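Local coordinates for protein parahox neighbor (Phaeodactylum tricornutum CCAP 1055/1, PDB 5Z5M) that probably makes (S)-allantoin from 5-hydroxyisourate in urate degradation, joining a hydroxyisourate hydrolase and an OHCU decarboxylase in one chain, at residues Q153-M156 against V157-Q161; G250-F253 against A254-T258. One frame throughout, in Å; residues are numbered along the deposited sequence.

Contact 1: Q153-M156 against V157-Q161; sequences QEFM and VALEQ
Val157 folds back onto the turn before it on helix 151-173: its CG2 lies 3.3 Å from Gln153 O and, at 3.8 Å, also touches Glu154 OE2. With CG1 anti to the backbone N (chi1 176°), CG2 is the branch left beside that N and facing the preceding turn. Met156 takes part chiefly through its carbonyl. Met156 O accepts a hydrogen bond from Glu160 N at 3.1 Å, and Glu160 CG comes alongside the same oxygen at 3.4 Å. This is one of four successive i to i+4 bonds; in the shortest, Ala158 N reaches Glu154 O at 2.8 Å, with an N-H...O angle of 159°. Leu159 makes the aromatic contact, its CD1 3.5 Å from Phe155 CE2 and its CG over one face of that ring. Glu154 bends at chi2 (-49°), which brings its carboxylate next to the Val157 side chain, where OE1 forms a salt bridge with Arg146 NE and a hydrogen bond with Tyr119 OH, and OE2 is hydrogen-bonded to His149 ND1. With an alanine here, Arg146 would probably lose its charge partner, and Tyr119 and His149 a hydrogen-bond partner each. Phe155 and Leu159 both pack on Leu72, joining this helix to helix 65-73 within the OHCU decarboxylase part, while Phe125 of a loop lies against Phe155 and Ala158.

Contact 2: G250-F253 against A254-T258; sequences GEYF and ASKGT
Thr258 N reaches back to Phe253 O at 3.1 Å in a Schellman motif that ends helix 249-256 of the transthyretin-like part. The companion bond, Gly257 N to Ala254 O, is weak at 3.3 Å, and Gly257 as the C-prime residue takes the positive phi (71°) that glycine accepts readily. Phe253 O also accepts a hydrogen bond from Lys256 N, at 3.2 Å; that donor stands 68° out of the carbonyl plane, on the opposite face from Thr258 N. One residue earlier, the Ser255 hydroxyl donates to Tyr252 O across 2.6 Å. Its OG sits between the backbone N and the carbonyl carbon (chi1 72°), which turns it back over the last turn and gives the oxygen a side-chain donor where the Lys256 N bond to it is weak. Lys256 crosses the Tyr252 side chain obliquely: its CG stands 4.0 Å above the ring plane, offset toward the rim, and after the bend at chi2 the chain passes out by the hydroxyl, CE 3.5 Å from Tyr252 OH. Farther out, Asp189 OD2 hydrogen-bonds Tyr252 OH and Cys194 touches both side chains, while Pro290 packs on Phe253 and Thr258. A salt bridge from Glu251 to Arg200 ties the helix to strand 200-207. At the polar end of the tyrosine-lysine pair, water 1 accepts from Lys256 NZ at 2.9 Å and donates to Tyr252 OH at 3.3 Å, lying at the ring's edge in its plane.

In the fold
Contact 1 and contact 2 lie on opposite sides of the chain's centre, their centres 48 Å apart, one in the decarboxylase part and the other in the hydroxyisourate hydrolase part. The first is buried and wholly inside a long helix; because no helix end falls within it, its four backbone bonds follow one pattern. Its side-chain contacts are largely apolar, and the buried Glu154 carboxylate is paired outside the contact. The second is partly buried at the end of a short helix linking strands 241-248 and 268-275; there the i to i+4 pattern gives way to a mixture of sound and weak bonds, helped by a hydroxyl donor and a water. In the assembly, Lys256 and Gly257 of the third subunit pack on Gln153 and Val157.

Contact 1: Q153-M156 against V157-Q161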
ATOM      1  N   GLN A 153     -16.292 -21.152  16.450  1.00 16.42           N
ATOM      2  CA  GLN A 153     -15.212 -20.261  16.056  1.00 21.11           C
ATOM      3  C   GLN A 153     -14.085 -20.366  17.074  1.00 19.16           C
ATOM      4  O   GLN A 153     -12.917 -20.448  16.707  1.00 16.72           O
ATOM      5  CB  GLN A 153     -15.671 -18.804  15.938  1.00 21.71           C
ATOM      6  CG  GLN A 153     -14.528 -17.883  15.501  1.00 19.23           C
ATOM      7  CD  GLN A 153     -14.930 -16.427  15.378  1.00 41.96           C
ATOM      8  OE1 GLN A 153     -16.113 -16.088  15.429  1.00 48.96           O
ATOM      9  NE2 GLN A 153     -13.941 -15.554  15.212  1.00 34.49           N
ATOM     10  N   GLU A 154     -14.444 -20.371  18.353  1.00 12.99           N
ATOM     11  CA  GLU A 154     -13.445 -20.413  19.413  1.00 15.29           C
ATOM     12  C   GLU A 154     -12.713 -21.746  19.485  1.00 17.22           C
ATOM     13  O   GLU A 154     -11.574 -21.801  19.946  1.00 16.97           O
ATOM     14  CB  GLU A 154     -14.086 -20.098  20.761  1.00 15.59           C
ATOM     15  CG  GLU A 154     -14.182 -18.607  21.008  1.00 15.87           C
ATOM     16  CD  GLU A 154     -12.851 -17.903  20.745  1.00 16.71           C
ATOM     17  OE1 GLU A 154     -11.877 -18.181  21.478  1.00 20.73           O
ATOM     18  OE2 GLU A 154     -12.775 -17.089  19.802  1.00 18.64           O
ATOM     19  N   PHE A 155     -13.365 -22.816  19.038  1.00 13.82           N
ATOM     20  CA  PHE A 155     -12.727 -24.128  18.993  1.00 13.13           C
ATOM     21  C   PHE A 155     -11.539 -24.088  18.030  1.00 11.98           C
ATOM     22  O   PHE A 155     -10.468 -24.612  18.329  1.00 12.02           O
ATOM     23  CB  PHE A 155     -13.735 -25.204  18.579  1.00 15.52           C
ATOM     24  CG  PHE A 155     -13.189 -26.605  18.627  1.00 19.71           C
ATOM     25  CD1 PHE A 155     -13.053 -27.269  19.834  1.00 18.70           C
ATOM     26  CD2 PHE A 155     -12.831 -27.265  17.463  1.00 37.97           C
ATOM     27  CE1 PHE A 155     -12.558 -28.560  19.883  1.00 33.66           C
ATOM     28  CE2 PHE A 155     -12.340 -28.558  17.503  1.00 38.17           C
ATOM     29  CZ  PHE A 155     -12.202 -29.206  18.714  1.00 26.49           C
ATOM     30  N   MET A 156     -11.742 -23.448  16.883  1.00 16.74           N
ATOM     31  CA  MET A 156     -10.674 -23.215  15.910  1.00 18.03           C
ATOM     32  C   MET A 156      -9.567 -22.316  16.444  1.00 13.68           C
ATOM     33  O   MET A 156      -8.383 -22.585  16.249  1.00 11.45           O
ATOM     34  CB  MET A 156     -11.249 -22.596  14.636  1.00 18.10           C
ATOM     35  CG  MET A 156     -11.964 -23.581  13.760  1.00 34.41           C
ATOM     36  SD  MET A 156     -10.794 -24.846  13.243  1.00 65.01           S
ATOM     37  CE  MET A 156      -9.546 -23.835  12.446  1.00 46.91           C
ATOM     38  N   VAL A 157      -9.957 -21.227  17.093  1.00 11.18           N
ATOM     39  CA  VAL A 157      -8.987 -20.285  17.632  1.00 15.27           C
ATOM     40  C   VAL A 157      -8.151 -20.940  18.729  1.00  8.99           C
ATOM     41  O   VAL A 157      -6.940 -20.766  18.778  1.00  9.04           O
ATOM     42  CB  VAL A 157      -9.674 -19.019  18.191  1.00  8.47           C
ATOM     43  CG1 VAL A 157      -8.652 -18.097  18.840  1.00  8.51           C
ATOM     44  CG2 VAL A 157     -10.437 -18.292  17.087  1.00  9.18           C
ATOM     45  N   ALA A 158      -8.806 -21.700  19.601  1.00 10.69           N
ATOM     46  CA  ALA A 158      -8.111 -22.368  20.699  1.00 12.45           C
ATOM     47  C   ALA A 158      -7.074 -23.354  20.168  1.00  8.80           C
ATOM     48  O   ALA A 158      -5.964 -23.443  20.690  1.00  9.99           O
ATOM     49  CB  ALA A 158      -9.107 -23.083  21.601  1.00 14.10           C
ATOM     50  N   LEU A 159      -7.449 -24.097  19.136  1.00 12.26           N
ATOM     51  CA  LEU A 159      -6.540 -25.073  18.543  1.00 11.47           C
ATOM     52  C   LEU A 159      -5.343 -24.378  17.897  1.00 10.10           C
ATOM     53  O   LEU A 159      -4.227 -24.888  17.952  1.00 16.42           O
ATOM     54  CB  LEU A 159      -7.270 -25.941  17.515  1.00 13.04           C
ATOM     55  CG  LEU A 159      -8.242 -26.989  18.066  1.00 22.71           C
ATOM     56  CD1 LEU A 159      -9.023 -27.635  16.934  1.00 19.39           C
ATOM     57  CD2 LEU A 159      -7.511 -28.043  18.885  1.00 18.38           C
ATOM     58  N   GLU A 160      -5.571 -23.216  17.295  1.00 10.73           N
ATOM     59  CA  GLU A 160      -4.467 -22.422  16.758  1.00  8.33           C
ATOM     60  C   GLU A 160      -3.530 -22.006  17.889  1.00  8.93           C
ATOM     61  O   GLU A 160      -2.310 -22.058  17.742  1.00  8.66           O
ATOM     62  CB  GLU A 160      -4.990 -21.193  16.004  1.00 12.60           C
ATOM     63  CG  GLU A 160      -5.620 -21.531  14.655  1.00 18.26           C
ATOM     64  CD  GLU A 160      -6.275 -20.342  13.968  1.00 39.00           C
ATOM     65  OE1 GLU A 160      -6.363 -19.248  14.577  1.00 27.39           O
ATOM     66  OE2 GLU A 160      -6.700 -20.507  12.803  1.00 27.50           O
ATOM     67  N   GLN A 161      -4.106 -21.614  19.025  1.00 10.95           N
ATOM     68  CA  GLN A 161      -3.311 -21.221  20.184  1.00 13.45           C
ATOM     69  C   GLN A 161      -2.471 -22.379  20.739  1.00  9.19           C
ATOM     70  O   GLN A 161      -1.315 -22.172  21.107  1.00  9.74           O
ATOM     71  CB  GLN A 161      -4.208 -20.644  21.290  1.00 11.71           C
ATOM     72  CG  GLN A 161      -5.020 -19.400  20.881  1.00 11.21           C
ATOM     73  CD  GLN A 161      -4.162 -18.197  20.495  1.00 18.61           C
ATOM     74  OE1 GLN A 161      -3.185 -17.865  21.167  1.00 15.91           O
ATOM     75  NE2 GLN A 161      -4.533 -17.536  19.407  1.00 24.28           N
TER

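Contact 2: G250-F253 against A254-T258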
ATOM      1  N   GLY A 250      15.063  10.565   4.891  1.00 16.66           N
ATOM      2  CA  GLY A 250      15.287  11.988   4.706  1.00 12.64           C
ATOM      3  C   GLY A 250      16.561  12.274   3.936  1.00 11.44           C
ATOM      4  O   GLY A 250      16.568  13.098   3.019  1.00 15.50           O
ATOM      5  N   GLU A 251      17.642  11.599   4.314  1.00 12.43           N
ATOM      6  CA  GLU A 251      18.912  11.733   3.599  1.00 15.37           C
ATOM      7  C   GLU A 251      18.791  11.276   2.149  1.00 19.73           C
ATOM      8  O   GLU A 251      19.380  11.882   1.260  1.00 12.28           O
ATOM      9  CB  GLU A 251      20.014  10.930   4.294  1.00 17.44           C
ATOM     10  CG  GLU A 251      20.112  11.163   5.781  1.00 16.14           C
ATOM     11  CD  GLU A 251      21.028  10.169   6.470  1.00 22.77           C
ATOM     12  OE1 GLU A 251      21.658   9.341   5.773  1.00 22.59           O
ATOM     13  OE2 GLU A 251      21.105  10.213   7.718  1.00 26.33           O
ATOM     14  N   TYR A 252      18.037  10.201   1.913  1.00 13.66           N
ATOM     15  CA  TYR A 252      17.859   9.699   0.555  1.00 14.32           C
ATOM     16  C   TYR A 252      17.096  10.709  -0.309  1.00 14.22           C
ATOM     17  O   TYR A 252      17.506  11.010  -1.431  1.00 11.87           O
ATOM     18  CB  TYR A 252      17.134   8.337   0.550  1.00 12.34           C
ATOM     19  CG  TYR A 252      16.670   7.938  -0.834  1.00 12.00           C
ATOM     20  CD1 TYR A 252      17.570   7.447  -1.776  1.00 15.17           C
ATOM     21  CD2 TYR A 252      15.339   8.080  -1.211  1.00 13.42           C
ATOM     22  CE1 TYR A 252      17.155   7.106  -3.047  1.00 14.01           C
ATOM     23  CE2 TYR A 252      14.914   7.743  -2.478  1.00 13.62           C
ATOM     24  CZ  TYR A 252      15.826   7.256  -3.394  1.00 15.62           C
ATOM     25  OH  TYR A 252      15.410   6.916  -4.659  1.00 17.44           O
ATOM     26  N   PHE A 253      15.988  11.239   0.202  1.00  5.77           N
ATOM     27  CA  PHE A 253      15.222  12.196  -0.590  1.00 11.39           C
ATOM     28  C   PHE A 253      16.041  13.464  -0.875  1.00  9.43           C
ATOM     29  O   PHE A 253      15.940  14.045  -1.957  1.00 13.16           O
ATOM     30  CB  PHE A 253      13.909  12.535   0.112  1.00 15.26           C
ATOM     31  CG  PHE A 253      12.971  11.372   0.194  1.00 15.63           C
ATOM     32  CD1 PHE A 253      12.750  10.578  -0.918  1.00 14.21           C
ATOM     33  CD2 PHE A 253      12.337  11.050   1.379  1.00 30.35           C
ATOM     34  CE1 PHE A 253      11.899   9.492  -0.858  1.00 25.01           C
ATOM     35  CE2 PHE A 253      11.485   9.964   1.448  1.00 18.94           C
ATOM     36  CZ  PHE A 253      11.270   9.185   0.326  1.00 12.00           C
ATOM     37  N   ALA A 254      16.865  13.870   0.083  1.00  8.28           N
ATOM     38  CA  ALA A 254      17.712  15.053  -0.099  1.00 16.13           C
ATOM     39  C   ALA A 254      18.776  14.826  -1.172  1.00 19.85           C
ATOM     40  O   ALA A 254      19.179  15.763  -1.861  1.00 10.47           O
ATOM     41  CB  ALA A 254      18.367  15.450   1.221  1.00 10.22           C
ATOM     42  N   SER A 255      19.226  13.580  -1.314  1.00 13.23           N
ATOM     43  CA  SER A 255      20.240  13.250  -2.309  1.00  8.83           C
ATOM     44  C   SER A 255      19.664  13.329  -3.716  1.00 16.50           C
ATOM     45  O   SER A 255      20.398  13.482  -4.689  1.00 20.64           O
ATOM     46  CB  SER A 255      20.822  11.856  -2.059  1.00 16.71           C
ATOM     47  OG  SER A 255      19.896  10.830  -2.390  1.00 16.57           O
ATOM     48  N   LYS A 256      18.344  13.223  -3.820  1.00 11.14           N
ATOM     49  CA  LYS A 256      17.677  13.263  -5.116  1.00 17.49           C
ATOM     50  C   LYS A 256      17.169  14.660  -5.442  1.00 15.15           C
ATOM     51  O   LYS A 256      16.738  14.930  -6.566  1.00 23.41           O
ATOM     52  CB  LYS A 256      16.511  12.268  -5.144  1.00 20.72           C
ATOM     53  CG  LYS A 256      16.940  10.817  -5.037  1.00 28.07           C
ATOM     54  CD  LYS A 256      16.716  10.092  -6.348  1.00 39.91           C
ATOM     55  CE  LYS A 256      17.617   8.882  -6.464  1.00 40.47           C
ATOM     56  NZ  LYS A 256      17.297   8.067  -7.668  1.00 49.42           N
ATOM     57  N   GLY A 257      17.206  15.543  -4.451  1.00 13.32           N
ATOM     58  CA  GLY A 257      16.605  16.854  -4.597  1.00 17.05           C
ATOM     59  C   GLY A 257      15.085  16.771  -4.611  1.00 19.07           C
ATOM     60  O   GLY A 257      14.411  17.709  -5.033  1.00 19.24           O
ATOM     61  N   THR A 258      14.542  15.644  -4.155  1.00 14.02           N
ATOM     62  CA  THR A 258      13.087  15.459  -4.103  1.00  8.66           C
ATOM     63  C   THR A 258      12.458  16.460  -3.140  1.00 13.48           C
ATOM     64  O   THR A 258      12.972  16.692  -2.044  1.00 14.48           O
ATOM     65  CB  THR A 258      12.706  14.017  -3.678  1.00 16.77           C
ATOM     66  OG1 THR A 258      13.373  13.079  -4.526  1.00 17.02           O
ATOM     67  CG2 THR A 258      11.201  13.793  -3.781  1.00 12.57           C
TER
HETATM   68  O   HOH W   1      18.148   5.849  -6.079  1.00 27.69           O